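Local coordinates for protein glutathione S-transferase 1 (Ascaris suum, PDB 4Q5F) that conjugates reduced glutathione to a wide range of exogenous and endogenous hydrophobic electrophiles and can also act as a glutathione peroxidase, at residues P116-L121 against E180-D185. Residues are numbered along the deposited sequence; the frame is centred on the assembly and turned at random.
Sequences PCFRVL and ESLIPD. With GSH (glutathione), chain F.
L182 reaches across to F118 and L121 with both of its methyls. CD1 meets the edge of the F118 ring in the ring plane, 3.6 Å from both CD1 and CE1 of F118, while CD2 of L182 touches the ring more loosely, 4.0 Å from CE1 of F118, and comes 4.1 Å from the carbonyl carbon C of L121. A branched leucine suits this place because one side chain can touch both an aromatic edge and a helix backbone. F118 swings its ring toward it by setting CG anti to the backbone N (chi1 160°), and the two side chains cross at about a right angle. L121 adds a looser contact, its CD1 standing 4.5 Å from CD1 of I183; aliphatic residues suit these two buried positions, and all side-chain contacts across the segments are apolar.

C117, the N-cap of the short helix, takes no part in this packing; its SG turns away from 180-185, and its thiol allows a 2.0 Å disulfide with SG2 of a glutathione distinct from the one in the pocket around Y20. The flat ring of F118 also packs edge-to-face with Y218. Within the all-helical C-terminal domain, the contact joins helix 118-122 to L182 of helix 167-182 and to the following I183, while C117 and L121 rest on helix 129-155, L121 against V132 and L133.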
# COMPACT_ATOMS: atom_id res chain seq x y z
N PRO B 116 -5.00 1.56 -14.33
CA PRO B 116 -5.35 0.50 -15.29
C PRO B 116 -5.93 1.03 -16.60
O PRO B 116 -5.99 0.29 -17.59
CB PRO B 116 -6.40 -0.32 -14.54
CG PRO B 116 -6.14 -0.07 -13.11
CD PRO B 116 -5.65 1.34 -13.02
N CYS B 117 -6.36 2.29 -16.61
CA CYS B 117 -6.93 2.93 -17.79
C CYS B 117 -6.01 3.99 -18.36
O CYS B 117 -6.40 4.77 -19.24
CB CYS B 117 -8.27 3.59 -17.45
SG CYS B 117 -9.53 2.48 -16.80
N PHE B 118 -4.78 4.04 -17.86
CA PHE B 118 -3.83 5.08 -18.24
C PHE B 118 -3.49 5.06 -19.73
O PHE B 118 -3.46 6.10 -20.39
CB PHE B 118 -2.54 4.94 -17.44
CG PHE B 118 -1.37 5.62 -18.07
CD1 PHE B 118 -1.22 7.00 -17.98
CD2 PHE B 118 -0.42 4.90 -18.76
CE1 PHE B 118 -0.14 7.63 -18.56
CE2 PHE B 118 0.66 5.52 -19.35
CZ PHE B 118 0.79 6.89 -19.25
N ARG B 119 -3.23 3.86 -20.25
CA ARG B 119 -2.72 3.73 -21.61
C ARG B 119 -3.77 4.04 -22.67
O ARG B 119 -3.46 4.62 -23.71
CB ARG B 119 -2.14 2.33 -21.82
CG ARG B 119 -0.84 2.10 -21.07
CD ARG B 119 -0.41 0.65 -21.10
NE ARG B 119 -0.25 0.14 -22.46
CZ ARG B 119 0.76 0.47 -23.26
NH1 ARG B 119 1.69 1.32 -22.86
NH2 ARG B 119 0.82 -0.04 -24.49
N VAL B 120 -5.02 3.64 -22.42
CA VAL B 120 -6.11 4.01 -23.31
C VAL B 120 -6.26 5.53 -23.31
O VAL B 120 -6.54 6.13 -24.34
CB VAL B 120 -7.44 3.34 -22.87
CG1 VAL B 120 -8.62 3.83 -23.71
CG2 VAL B 120 -7.33 1.82 -22.98
N LEU B 121 -6.05 6.14 -22.15
CA LEU B 121 -6.17 7.58 -22.02
C LEU B 121 -4.97 8.31 -22.61
O LEU B 121 -5.11 9.41 -23.15
CB LEU B 121 -6.35 7.97 -20.55
CG LEU B 121 -7.72 7.66 -19.95
CD1 LEU B 121 -7.72 7.94 -18.45
CD2 LEU B 121 -8.82 8.46 -20.64
N GLU B 180 -3.20 15.61 -14.29
CA GLU B 180 -3.88 16.80 -14.76
C GLU B 180 -3.65 16.99 -16.26
O GLU B 180 -4.41 17.68 -16.94
CB GLU B 180 -3.38 18.03 -14.00
CG GLU B 180 -4.29 19.24 -14.09
CD GLU B 180 -3.74 20.45 -13.37
OE1 GLU B 180 -2.79 20.29 -12.57
OE2 GLU B 180 -4.25 21.57 -13.61
N SER B 181 -2.59 16.36 -16.77
CA SER B 181 -2.23 16.47 -18.18
C SER B 181 -2.97 15.45 -19.04
O SER B 181 -3.14 15.66 -20.24
CB SER B 181 -0.72 16.28 -18.34
OG SER B 181 -0.00 17.09 -17.42
N LEU B 182 -3.41 14.35 -18.43
CA LEU B 182 -4.12 13.30 -19.14
C LEU B 182 -5.63 13.55 -19.14
O LEU B 182 -6.35 13.06 -20.01
CB LEU B 182 -3.86 11.94 -18.48
CG LEU B 182 -2.52 11.27 -18.77
CD1 LEU B 182 -2.10 10.45 -17.57
CD2 LEU B 182 -2.63 10.39 -20.01
N ILE B 183 -6.09 14.31 -18.16
CA ILE B 183 -7.51 14.50 -17.91
C ILE B 183 -7.80 15.99 -17.76
O ILE B 183 -7.39 16.60 -16.78
CB ILE B 183 -7.93 13.74 -16.63
CG1 ILE B 183 -7.84 12.23 -16.87
CG2 ILE B 183 -9.35 14.11 -16.22
CD1 ILE B 183 -7.75 11.41 -15.61
N PRO B 184 -8.50 16.58 -18.75
CA PRO B 184 -8.78 18.02 -18.62
C PRO B 184 -9.73 18.31 -17.47
O PRO B 184 -10.70 17.57 -17.27
CB PRO B 184 -9.43 18.38 -19.96
CG PRO B 184 -9.09 17.25 -20.88
CD PRO B 184 -9.00 16.04 -20.02
N ASP B 185 -9.44 19.37 -16.72
CA ASP B 185 -10.29 19.78 -15.60
C ASP B 185 -10.33 18.72 -14.51
O ASP B 185 -11.30 18.61 -13.76
CB ASP B 185 -11.70 20.12 -16.10
CG ASP B 185 -11.69 21.11 -17.25
OD1 ASP B 185 -11.50 22.32 -17.00
OD2 ASP B 185 -11.88 20.67 -18.41
CB2 GSH F . -8.93 -0.28 -17.81
SG2 GSH F . -9.85 1.15 -18.30